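Local coordinates for uncharacterized protein TP-0789 domain-containing protein (Nitrosomonas europaea ATCC 19718, PDB 3BUU), which is of unknown function but has a LolA-like fold and may carry lipoproteins or another lipophilic cargo toward the outer membrane, at residues A31-A36 and E41-Y46; T98-N103 and L170-R175; N155-K160 and E177-I182; V58-T61 and S65-G68. All blocks are in the same frame, centred on the assembly; numbering follows the deposited sequence. Where two conformers were deposited one is given.

Overall arrangement
Interactions 1, 3 and 4 tie together neighbouring parts of an extended antiparallel array of strands, whereas interaction 2 reaches from strand 170-182 to the short hairpin of strands 96-98 and 101-102. Along the chain interaction 1 comes first, then interaction 4; the segments of interactions 2 and 3 alternate, and both use strand 170-182. Interactions 1 and 4 have centres about 13 Å apart and adjoin through strands 39-51 and 55-62. Interaction 2 touches interaction 1, where T98 packs on Y44 and Y46, while interactions 3 and 4 are farthest apart, their centres about 28 Å from each other. The hairpin thus links distant strands, consistent with the curved, incomplete barrel of LolA-like proteins.

Interaction 1: residues A31-A36 and E41-Y46; sequences AIRTAA and EDLYRY
I32 meets Y44 and Y46 through successive atoms of its side chain. Its CB faces the CB of Y44 at 4.4 Å. CG1 stands beside the backbone N (chi1 -53°) and heads for the second tyrosine, bringing CD1 to 3.6 Å from CE2 of Y46, an oblique approach to the ring. The other branch, CG2, packs on V101, so a beta-branched aliphatic residue uses both its arms. Beneath this packing, I32 N donates to Y44 O at 2.8 Å and Y44 N returns a bond to I32 O at 3.0 Å. This is a hydrogen-bonded pair of the antiparallel hairpin formed by strands 26-36 and 39-51; A31 and R45 make the adjoining non-hydrogen-bonded pair. Toward the turn the direct pairing gives way to a water, which accepts from T34 N and donates to the carbonyl oxygens of I32 and D42. Beyond it E41 N donates to T34 O at 2.9 Å, while CG of E41 lies alongside CB of T34, whose OG1 bonds S203. On the face carrying A31 and R45, L43 CD1 covers one face of the R33 guanidinium in one of the two conformers modelled for that arginine, so this cover is less certain. A31 is small enough to let NH1 of R45 rest 3.6 Å from its CB, while NE of R45 forms a salt bridge with E62.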
loop_
_atom_site.group_PDB
_atom_site.type_symbol
_atom_site.label_atom_id
_atom_site.label_comp_id
_atom_site.label_asym_id
_atom_site.label_seq_id
_atom_site.Cartn_x
_atom_site.Cartn_y
_atom_site.Cartn_z
ATOM N N ALA A 31 -4.782 8.451 6.463
ATOM C CA ALA A 31 -4.562 8.626 7.900
ATOM C C ALA A 31 -4.221 7.249 8.452
ATOM O O ALA A 31 -4.889 6.282 8.101
ATOM C CB ALA A 31 -5.813 9.131 8.573
ATOM N N ILE A 32 -3.178 7.152 9.252
ATOM C CA ILE A 32 -2.736 5.866 9.772
ATOM C C ILE A 32 -2.689 5.998 11.294
ATOM O O ILE A 32 -1.943 6.813 11.840
ATOM C CB ILE A 32 -1.369 5.441 9.258
ATOM C CG1 ILE A 32 -1.365 5.495 7.735
ATOM C CG2 ILE A 32 -1.007 4.072 9.805
ATOM C CD1 ILE A 32 -0.025 5.017 7.083
ATOM N N ARG A 33 -3.494 5.184 11.970
ATOM C CA ARG A 33 -3.560 5.149 13.434
ATOM C C ARG A 33 -3.054 3.786 13.866
ATOM O O ARG A 33 -3.685 2.770 13.579
ATOM C CB ARG A 33 -5.016 5.338 13.883
ATOM C CG ARG A 33 -5.616 6.706 13.535
ATOM C CD ARG A 33 -7.067 6.937 14.016
ATOM N NE ARG A 33 -7.497 8.334 13.905
ATOM C CZ ARG A 33 -7.871 8.914 12.765
ATOM N NH1 ARG A 33 -7.890 8.228 11.615
ATOM N NH2 ARG A 33 -8.238 10.190 12.781
ATOM N N THR A 34 -1.949 3.764 14.606
ATOM C CA THR A 34 -1.369 2.519 15.081
ATOM C C THR A 34 -1.459 2.463 16.586
ATOM O O THR A 34 -1.132 3.461 17.248
ATOM C CB THR A 34 0.091 2.397 14.677
ATOM O OG1 THR A 34 0.196 2.422 13.245
ATOM C CG2 THR A 34 0.733 1.148 15.177
ATOM N N ALA A 35 -1.892 1.330 17.116
ATOM C CA ALA A 35 -1.899 1.149 18.551
ATOM C C ALA A 35 -1.615 -0.279 18.873
ATOM O O ALA A 35 -1.925 -1.188 18.083
ATOM C CB ALA A 35 -3.254 1.528 19.109
ATOM N N ALA A 36 -1.106 -0.480 20.070
ATOM C CA ALA A 36 -0.986 -1.781 20.691
ATOM C C ALA A 36 -1.499 -1.623 22.075
ATOM O O ALA A 36 -1.561 -0.497 22.560
ATOM C CB ALA A 36 0.471 -2.260 20.709
ATOM N N GLU A 41 0.679 4.937 18.976
ATOM C CA GLU A 41 1.442 5.920 18.223
ATOM C C GLU A 41 0.597 7.184 18.067
ATOM O O GLU A 41 -0.638 7.102 18.071
ATOM C CB GLU A 41 1.822 5.332 16.844
ATOM C CG GLU A 41 2.573 3.975 16.883
ATOM C CD GLU A 41 3.898 4.030 17.611
ATOM O OE1 GLU A 41 4.574 5.077 17.522
ATOM O OE2 GLU A 41 4.262 3.030 18.286
ATOM N N ASP A 42 1.251 8.336 17.894
ATOM C CA ASP A 42 0.577 9.528 17.415
ATOM C C ASP A 42 -0.056 9.230 16.046
ATOM O O ASP A 42 0.371 8.337 15.317
ATOM C CB ASP A 42 1.602 10.636 17.209
ATOM C CG ASP A 42 2.284 11.071 18.489
ATOM O OD1 ASP A 42 1.676 10.972 19.585
ATOM O OD2 ASP A 42 3.440 11.524 18.382
ATOM N N LEU A 43 -1.079 9.973 15.659
ATOM C CA LEU A 43 -1.693 9.735 14.337
ATOM C C LEU A 43 -0.693 10.208 13.253
ATOM O O LEU A 43 -0.027 11.202 13.474
ATOM C CB LEU A 43 -2.994 10.542 14.265
ATOM C CG LEU A 43 -3.605 10.902 12.908
ATOM C CD1 LEU A 43 -4.212 9.724 12.226
ATOM C CD2 LEU A 43 -4.664 11.977 13.051
ATOM N N TYR A 44 -0.578 9.490 12.138
ATOM C CA TYR A 44 0.185 9.937 10.996
ATOM C C TYR A 44 -0.782 10.240 9.869
ATOM O O TYR A 44 -1.799 9.539 9.699
ATOM C CB TYR A 44 1.169 8.841 10.551
ATOM C CG TYR A 44 2.445 8.756 11.376
ATOM C CD1 TYR A 44 3.644 9.099 10.808
ATOM C CD2 TYR A 44 2.443 8.422 12.743
ATOM C CE1 TYR A 44 4.837 9.059 11.522
ATOM C CE2 TYR A 44 3.624 8.383 13.478
ATOM C CZ TYR A 44 4.815 8.715 12.856
ATOM O OH TYR A 44 5.992 8.713 13.582
ATOM N N ARG A 45 -0.498 11.279 9.099
ATOM C CA ARG A 45 -1.303 11.563 7.914
ATOM C C ARG A 45 -0.402 11.888 6.754
ATOM O O ARG A 45 0.673 12.500 6.955
ATOM C CB ARG A 45 -2.243 12.748 8.172
ATOM C CG ARG A 45 -3.322 12.543 9.210
ATOM C CD ARG A 45 -4.329 13.690 9.088
ATOM N NE ARG A 45 -5.220 13.780 10.234
ATOM C CZ ARG A 45 -6.433 13.242 10.263
ATOM N NH1 ARG A 45 -6.877 12.550 9.221
ATOM N NH2 ARG A 45 -7.201 13.370 11.337
ATOM N N TYR A 46 -0.846 11.483 5.561
ATOM C CA TYR A 46 -0.074 11.635 4.344
ATOM C C TYR A 46 -0.957 12.097 3.218
ATOM O O TYR A 46 -2.132 11.759 3.157
ATOM C CB TYR A 46 0.511 10.283 3.896
ATOM C CG TYR A 46 1.400 9.645 4.941
ATOM C CD1 TYR A 46 2.759 9.849 4.949
ATOM C CD2 TYR A 46 0.857 8.821 5.941
ATOM C CE1 TYR A 46 3.562 9.272 5.914
ATOM C CE2 TYR A 46 1.675 8.231 6.894
ATOM C CZ TYR A 46 3.000 8.463 6.873
ATOM O OH TYR A 46 3.801 7.888 7.831
HETATM O O HOH W 1 -0.295 6.123 14.096
#

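Interaction 2: residues T98-N103 and L170-R175; sequences TGQVAN and LLKTSR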
loop_
_atom_site.group_PDB
_atom_site.type_symbol
_atom_site.label_atom_id
_atom_site.label_comp_id
_atom_site.label_asym_id
_atom_site.label_seq_id
_atom_site.Cartn_x
_atom_site.Cartn_y
_atom_site.Cartn_z
ATOM N N THR A 98 5.490 3.474 9.082
ATOM C CA THR A 98 5.063 3.680 10.455
ATOM C C THR A 98 4.250 2.452 10.862
ATOM O O THR A 98 3.559 1.865 10.011
ATOM C CB THR A 98 4.268 4.989 10.603
ATOM O OG1 THR A 98 3.959 5.163 11.962
ATOM C CG2 THR A 98 2.991 4.970 9.819
ATOM N N GLY A 99 4.322 2.061 12.126
ATOM C CA GLY A 99 3.508 0.960 12.578
ATOM C C GLY A 99 3.720 -0.280 11.732
ATOM O O GLY A 99 4.861 -0.658 11.493
ATOM N N GLN A 100 2.623 -0.884 11.309
ATOM C CA GLN A 100 2.652 -2.092 10.516
ATOM C C GLN A 100 2.627 -1.818 9.022
ATOM O O GLN A 100 2.326 -2.717 8.250
ATOM C CB GLN A 100 1.463 -2.980 10.917
ATOM C CG GLN A 100 1.598 -3.491 12.317
ATOM C CD GLN A 100 2.821 -4.363 12.444
ATOM O OE1 GLN A 100 2.939 -5.356 11.756
ATOM N NE2 GLN A 100 3.731 -4.016 13.367
ATOM N N VAL A 101 2.948 -0.578 8.617
ATOM C CA VAL A 101 2.865 -0.149 7.228
ATOM C C VAL A 101 4.252 -0.029 6.647
ATOM O O VAL A 101 5.113 0.655 7.228
ATOM C CB VAL A 101 2.104 1.173 7.140
ATOM C CG1 VAL A 101 1.880 1.558 5.676
ATOM C CG2 VAL A 101 0.744 1.066 7.873
ATOM N N ALA A 102 4.498 -0.691 5.519
ATOM C CA ALA A 102 5.770 -0.594 4.777
ATOM C C ALA A 102 5.671 0.597 3.815
ATOM O O ALA A 102 4.591 0.979 3.377
ATOM C CB ALA A 102 5.998 -1.849 4.010
ATOM N N ASN A 103 6.820 1.129 3.409
ATOM C CA ASN A 103 6.826 2.198 2.408
ATOM C C ASN A 103 6.013 1.832 1.170
ATOM O O ASN A 103 5.227 2.636 0.677
ATOM C CB ASN A 103 8.263 2.508 2.014
ATOM C CG ASN A 103 9.026 3.243 3.104
ATOM O OD1 ASN A 103 8.446 4.010 3.864
ATOM N ND2 ASN A 103 10.330 3.003 3.160
ATOM N N LEU A 170 5.383 -15.759 8.259
ATOM C CA LEU A 170 4.294 -14.794 8.270
ATOM C C LEU A 170 4.704 -13.580 9.073
ATOM O O LEU A 170 5.101 -13.716 10.237
ATOM C CB LEU A 170 3.044 -15.432 8.855
ATOM C CG LEU A 170 1.779 -14.568 8.908
ATOM C CD1 LEU A 170 1.238 -14.226 7.536
ATOM C CD2 LEU A 170 0.686 -15.243 9.686
ATOM N N LEU A 171 4.557 -12.401 8.485
ATOM C CA LEU A 171 4.915 -11.162 9.158
ATOM C C LEU A 171 3.720 -10.349 9.622
ATOM O O LEU A 171 3.760 -9.780 10.710
ATOM C CB LEU A 171 5.753 -10.313 8.256
ATOM C CG LEU A 171 7.115 -10.920 7.917
ATOM C CD1 LEU A 171 7.892 -9.959 6.996
ATOM C CD2 LEU A 171 7.923 -11.255 9.177
ATOM N N LYS A 172 2.676 -10.292 8.798
ATOM C CA LYS A 172 1.534 -9.471 9.146
ATOM C C LYS A 172 0.392 -9.877 8.240
ATOM O O LYS A 172 0.580 -10.596 7.267
ATOM C CB LYS A 172 1.844 -7.964 9.036
ATOM C CG LYS A 172 2.131 -7.487 7.650
ATOM C CD LYS A 172 2.553 -6.026 7.568
ATOM C CE LYS A 172 2.622 -5.518 6.125
ATOM N NZ LYS A 172 3.227 -4.169 6.084
ATOM N N THR A 173 -0.789 -9.399 8.592
ATOM C CA THR A 173 -1.976 -9.656 7.824
ATOM C C THR A 173 -2.697 -8.334 7.596
ATOM O O THR A 173 -2.515 -7.377 8.347
ATOM C CB THR A 173 -2.919 -10.618 8.586
ATOM O OG1 THR A 173 -3.255 -10.038 9.845
ATOM C CG2 THR A 173 -2.293 -11.974 8.811
ATOM N N SER A 174 -3.489 -8.263 6.538
ATOM C CA SER A 174 -4.316 -7.110 6.301
ATOM C C SER A 174 -5.746 -7.546 6.010
ATOM O O SER A 174 -5.990 -8.666 5.559
ATOM C CB SER A 174 -3.791 -6.257 5.164
ATOM O OG SER A 174 -3.905 -6.987 3.970
ATOM N N ARG A 175 -6.666 -6.641 6.275
ATOM C CA ARG A 175 -8.075 -6.784 5.916
ATOM C C ARG A 175 -8.533 -5.497 5.236
ATOM O O ARG A 175 -8.148 -4.407 5.632
ATOM C CB ARG A 175 -8.928 -6.940 7.200
ATOM C CG ARG A 175 -8.615 -8.101 8.042
ATOM C CD ARG A 175 -9.662 -8.216 9.155
ATOM N NE ARG A 175 -9.971 -7.033 9.984
ATOM C CZ ARG A 175 -9.290 -6.667 11.071
ATOM N NH1 ARG A 175 -8.188 -7.319 11.436
ATOM N NH2 ARG A 175 -9.691 -5.625 11.785
#
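K172 slides past Q100 in the opposite direction, its aliphatic chain passing close by the glutamine's main-chain carbonyl oxygen. CB lies 3.9 Å from OE1 of Q100, CD passes 3.4 Å from the backbone O of Q100, and NZ donates to that same oxygen at 2.8 Å. The ammonium approaches off the carbonyl plane, tilted by 30°. The reach depends on the chain: with CG set between the backbone N and the carbonyl carbon (chi1 65°), the rest of the lysine is fully extended and carries its charge straight out from the strand. NZ ends 4.2 Å from A102 CB, in a buried setting where a charge needs several partners: D105, which also accepts from A102 N, supplies a salt bridge that would probably help keep the ammonium protonated, and Y144 adds a hydrogen bond. A methionine in place of K172 would probably leave D105 without its cation and the Q100 carbonyl without this donor. Q100 itself sits in a type II' turn from T98 to V101, where G99 takes up the positive phi (55°) that the turn requires and a glycine adopts easily. NE2 of the Q100 amide donates to E201, while OE1 stays beside the lysine, which also makes a cation-pi contact with F163. The contact thus spans from strand 170-182, where the backbones of L171 and K172 form a classic beta bulge opposite F163 and strands 158-164 and 185-195 flank it, to the short hairpin 96-102 that leads into helix 103-107.

Interaction 3: residues N155-K160 and E177-I182; sequences NFRPYK and ENFDNI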
loop_
_atom_site.group_PDB
_atom_site.type_symbol
_atom_site.label_atom_id
_atom_site.label_comp_id
_atom_site.label_asym_id
_atom_site.label_seq_id
_atom_site.Cartn_x
_atom_site.Cartn_y
_atom_site.Cartn_z
ATOM N N ASN A 155 -17.307 -10.990 -6.779
ATOM C CA ASN A 155 -17.178 -9.609 -7.264
ATOM C C ASN A 155 -15.723 -9.149 -7.340
ATOM O O ASN A 155 -15.492 -7.976 -7.595
ATOM C CB ASN A 155 -17.988 -8.653 -6.392
ATOM C CG ASN A 155 -17.604 -8.720 -4.948
ATOM O OD1 ASN A 155 -16.590 -9.299 -4.571
ATOM N ND2 ASN A 155 -18.455 -8.146 -4.107
ATOM N N PHE A 156 -14.761 -10.059 -7.137
ATOM C CA PHE A 156 -13.336 -9.758 -7.239
ATOM C C PHE A 156 -12.835 -8.787 -6.216
ATOM O O PHE A 156 -11.722 -8.277 -6.339
ATOM C CB PHE A 156 -12.922 -9.344 -8.665
ATOM C CG PHE A 156 -13.249 -10.399 -9.679
ATOM C CD1 PHE A 156 -12.410 -11.495 -9.881
ATOM C CD2 PHE A 156 -14.408 -10.283 -10.433
ATOM C CE1 PHE A 156 -12.720 -12.480 -10.820
ATOM C CE2 PHE A 156 -14.729 -11.251 -11.388
ATOM C CZ PHE A 156 -13.899 -12.346 -11.581
ATOM N N ARG A 157 -13.615 -8.538 -5.165
ATOM C CA ARG A 157 -13.118 -7.625 -4.138
ATOM C C ARG A 157 -11.947 -8.240 -3.375
ATOM O O ARG A 157 -12.000 -9.403 -2.973
ATOM C CB ARG A 157 -14.179 -7.280 -3.125
ATOM C CG ARG A 157 -15.188 -6.296 -3.567
ATOM C CD ARG A 157 -16.153 -6.039 -2.441
ATOM N NE ARG A 157 -17.191 -5.208 -2.941
ATOM C CZ ARG A 157 -18.138 -4.723 -2.163
ATOM N NH1 ARG A 157 -18.141 -5.054 -0.879
ATOM N NH2 ARG A 157 -19.063 -3.934 -2.671
ATOM N N PRO A 158 -10.922 -7.426 -3.074
ATOM C CA PRO A 158 -9.916 -7.927 -2.118
ATOM C C PRO A 158 -10.571 -8.092 -0.756
ATOM O O PRO A 158 -11.326 -7.215 -0.307
ATOM C CB PRO A 158 -8.846 -6.818 -2.156
ATOM C CG PRO A 158 -9.599 -5.564 -2.513
ATOM C CD PRO A 158 -10.708 -6.015 -3.445
ATOM N N TYR A 159 -10.188 -9.166 -0.066
ATOM C CA TYR A 159 -10.761 -9.485 1.221
ATOM C C TYR A 159 -9.732 -9.373 2.332
ATOM O O TYR A 159 -9.945 -8.661 3.306
ATOM C CB TYR A 159 -11.390 -10.888 1.165
ATOM C CG TYR A 159 -11.864 -11.436 2.480
ATOM C CD1 TYR A 159 -12.825 -10.786 3.232
ATOM C CD2 TYR A 159 -11.351 -12.625 2.958
ATOM C CE1 TYR A 159 -13.252 -11.310 4.440
ATOM C CE2 TYR A 159 -11.763 -13.148 4.155
ATOM C CZ TYR A 159 -12.717 -12.501 4.875
ATOM O OH TYR A 159 -13.132 -12.998 6.086
ATOM N N LYS A 160 -8.615 -10.091 2.205
ATOM C CA LYS A 160 -7.576 -10.062 3.207
ATOM C C LYS A 160 -6.301 -10.535 2.554
ATOM O O LYS A 160 -6.306 -11.110 1.451
ATOM C CB LYS A 160 -7.960 -10.953 4.418
ATOM C CG LYS A 160 -7.880 -12.440 4.173
ATOM C CD LYS A 160 -8.302 -13.248 5.395
ATOM C CE LYS A 160 -8.086 -14.757 5.144
ATOM N NZ LYS A 160 -8.392 -15.538 6.365
ATOM N N GLU A 177 -11.703 -3.086 4.245
ATOM C CA GLU A 177 -12.992 -2.792 4.832
ATOM C C GLU A 177 -13.550 -1.449 4.329
ATOM O O GLU A 177 -12.863 -0.672 3.656
ATOM C CB GLU A 177 -12.911 -2.814 6.369
ATOM C CG GLU A 177 -12.571 -4.209 6.892
ATOM C CD GLU A 177 -12.759 -4.456 8.345
ATOM O OE1 GLU A 177 -13.153 -3.517 9.047
ATOM O OE2 GLU A 177 -12.459 -5.598 8.789
ATOM N N ASN A 178 -14.798 -1.184 4.725
ATOM C CA ASN A 178 -15.427 0.134 4.525
ATOM C C ASN A 178 -15.494 0.523 3.042
ATOM O O ASN A 178 -14.953 1.529 2.619
ATOM C CB ASN A 178 -14.773 1.231 5.380
ATOM C CG ASN A 178 -14.975 1.018 6.855
ATOM O OD1 ASN A 178 -15.642 0.083 7.280
ATOM N ND2 ASN A 178 -14.418 1.908 7.649
ATOM N N PHE A 179 -16.118 -0.344 2.271
ATOM C CA PHE A 179 -16.246 -0.132 0.830
ATOM C C PHE A 179 -17.234 0.985 0.518
ATOM O O PHE A 179 -18.318 1.044 1.096
ATOM C CB PHE A 179 -16.630 -1.420 0.109
ATOM C CG PHE A 179 -15.494 -2.424 0.027
ATOM C CD1 PHE A 179 -14.832 -2.611 -1.174
ATOM C CD2 PHE A 179 -15.099 -3.180 1.131
ATOM C CE1 PHE A 179 -13.819 -3.503 -1.298
ATOM C CE2 PHE A 179 -14.028 -4.110 1.013
ATOM C CZ PHE A 179 -13.403 -4.259 -0.223
ATOM N N ASP A 180 -16.860 1.851 -0.424
ATOM C CA ASP A 180 -17.672 3.014 -0.793
ATOM C C ASP A 180 -17.557 3.245 -2.295
ATOM O O ASP A 180 -16.533 2.962 -2.891
ATOM C CB ASP A 180 -17.119 4.211 -0.017
ATOM C CG ASP A 180 -17.993 5.433 -0.114
ATOM O OD1 ASP A 180 -19.223 5.285 -0.193
ATOM O OD2 ASP A 180 -17.444 6.550 -0.101
ATOM N N ASN A 181 -18.621 3.789 -2.902
ATOM C CA ASN A 181 -18.652 4.026 -4.351
ATOM C C ASN A 181 -17.783 5.257 -4.685
ATOM O O ASN A 181 -18.134 6.400 -4.356
ATOM C CB ASN A 181 -20.100 4.211 -4.852
ATOM C CG ASN A 181 -20.146 4.559 -6.323
ATOM O OD1 ASN A 181 -19.338 4.041 -7.107
ATOM N ND2 ASN A 181 -21.059 5.421 -6.717
ATOM N N ILE A 182 -16.624 5.017 -5.304
ATOM C CA ILE A 182 -15.639 6.040 -5.586
ATOM C C ILE A 182 -15.115 5.768 -6.987
ATOM O O ILE A 182 -14.539 4.701 -7.222
ATOM C CB ILE A 182 -14.501 5.989 -4.548
ATOM C CG1 ILE A 182 -14.988 6.309 -3.125
ATOM C CG2 ILE A 182 -13.353 6.902 -4.968
ATOM C CD1 ILE A 182 -14.006 5.900 -2.051
#
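R157 and F179 lie flat on one another, the guanidinium and the phenyl ring only 7° from parallel and their chains sliding past in opposite directions. The overlap is offset: NH1 of R157 sits 3.8 Å from CG of F179, near the root of the ring, whereas CD is 3.6 Å from CE1, farther out. Two attractions therefore share one ring face, a CH-pi contact from CD, 4.0 Å from the centroid, and an off-centre cation-pi interaction with CZ at 4.5 Å. The arginine chain runs extended from CG to NE after CG has taken its place beside the backbone N (chi1 -77°), which lays CD and the planar head along the ring face. Arginine suits the position because it offers apolar length and a flat cation together. A serine at R157 would probably strip this face of F179 of its cover and leave the ring freer to shift. At the ring's edge, near its plane, P158 O is 3.6 Å from CZ. Just upstream, N155 OD1 accepts from R157 N at 3.1 Å, closing an Asx turn that fixes the backbone from which the arginine departs. R157 stands just before strand 158-164, at the end of its hairpin with 170-182, where the backbones are well separated, R157 CA and F179 CA being 9.5 Å apart. Strand 185-195 adds M186 against R157 and P188 against F179, while helix 9-20 packs on the neighbouring F156 and P158 through residues that include I19.

Interaction 4: residues V58-T61 and S65-G68; sequences VMIT and SERG
The R67 guanidinium meets the carbonyl of T61 edge-on, with T61 O lying close to its plane. NE donates at 2.7 Å to that oxygen in an almost straight bond, 171° at the hydrogen, though it comes in somewhat tilted from the carbonyl plane. A bend at chi3 (-63°) turns NE toward the T61 carbonyl; CG passes 3.5 Å from the same T61 O on the way. A second, weak bond runs from G68 N to I60 O at 3.3 Å. G68 has a phi of 102°, at which a side chain would jam against the preceding carbonyl, so glycine fits the bend. On the apolar side I60 CD1 packs 3.5 Å from CB of E66, the two side chains crossing at a slant, and Y44 of strand 39-51 touches both. In this way the loop after strand 55-62 folds back on the strand it has just left, before strand 70-74 begins. A neutral carbonyl held by a charged donor gives a short, directional bond at the surface, and the arginine's charge would probably polarise the T61 carbonyl and strengthen its grip.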
loop_
_atom_site.group_PDB
_atom_site.type_symbol
_atom_site.label_atom_id
_atom_site.label_comp_id
_atom_site.label_asym_id
_atom_site.label_seq_id
_atom_site.Cartn_x
_atom_site.Cartn_y
_atom_site.Cartn_z
ATOM N N VAL A 58 4.827 10.731 -1.705
ATOM C CA VAL A 58 4.128 10.579 -0.439
ATOM C C VAL A 58 4.628 11.683 0.477
ATOM O O VAL A 58 5.808 11.725 0.818
ATOM C CB VAL A 58 4.399 9.213 0.187
ATOM C CG1 VAL A 58 3.701 9.094 1.549
ATOM C CG2 VAL A 58 3.906 8.083 -0.761
HETATM N N MSE A 59 3.717 12.554 0.879
HETATM C CA MSE A 59 4.107 13.730 1.706
HETATM C C MSE A 59 3.460 13.627 3.074
HETATM O O MSE A 59 2.271 13.499 3.158
HETATM C CB MSE A 59 3.616 14.992 1.024
HETATM C CG MSE A 59 4.432 15.369 -0.221
HETATM SE SE MSE A 59 3.816 16.806 -1.310
HETATM C CE MSE A 59 2.008 16.964 -0.671
ATOM N N ILE A 60 4.267 13.650 4.133
ATOM C CA ILE A 60 3.751 13.564 5.506
ATOM C C ILE A 60 3.223 14.900 5.952
ATOM O O ILE A 60 3.885 15.929 5.787
ATOM C CB ILE A 60 4.757 13.042 6.513
ATOM C CG1 ILE A 60 4.091 12.823 7.885
ATOM C CG2 ILE A 60 5.911 13.925 6.605
ATOM C CD1 ILE A 60 4.738 11.788 8.692
ATOM N N THR A 61 2.029 14.899 6.511
ATOM C CA THR A 61 1.445 16.127 6.980
ATOM C C THR A 61 1.351 16.175 8.520
ATOM O O THR A 61 1.267 17.258 9.088
ATOM C CB THR A 61 0.066 16.363 6.328
ATOM O OG1 THR A 61 -0.808 15.297 6.662
ATOM C CG2 THR A 61 0.137 16.485 4.802
ATOM N N SER A 65 6.346 16.697 14.181
ATOM C CA SER A 65 7.780 16.353 14.263
ATOM C C SER A 65 8.299 15.804 12.933
ATOM O O SER A 65 9.509 15.829 12.683
ATOM C CB SER A 65 8.069 15.352 15.402
ATOM O OG SER A 65 7.278 14.175 15.302
ATOM N N GLU A 66 7.396 15.294 12.091
ATOM C CA GLU A 66 7.754 14.624 10.826
ATOM C C GLU A 66 7.279 15.377 9.594
ATOM O O GLU A 66 7.686 15.047 8.472
ATOM C CB GLU A 66 7.212 13.176 10.767
ATOM C CG GLU A 66 7.239 12.400 12.090
ATOM C CD GLU A 66 8.291 11.312 12.118
ATOM O OE1 GLU A 66 8.370 10.532 11.142
ATOM O OE2 GLU A 66 9.031 11.231 13.123
ATOM N N ARG A 67 6.418 16.378 9.797
ATOM C CA ARG A 67 5.819 17.162 8.716
ATOM C C ARG A 67 6.876 17.723 7.795
ATOM O O ARG A 67 7.889 18.263 8.248
ATOM C CB ARG A 67 4.954 18.286 9.279
ATOM C CG ARG A 67 4.151 19.043 8.226
ATOM C CD ARG A 67 3.343 20.155 8.895
ATOM N NE ARG A 67 2.375 19.586 9.828
ATOM C CZ ARG A 67 1.918 20.170 10.927
ATOM N NH1 ARG A 67 2.337 21.377 11.280
ATOM N NH2 ARG A 67 1.045 19.523 11.683
ATOM N N GLY A 68 6.673 17.564 6.493
ATOM C CA GLY A 68 7.681 18.072 5.575
ATOM C C GLY A 68 8.587 16.986 5.011
ATOM O O GLY A 68 9.239 17.190 3.972
#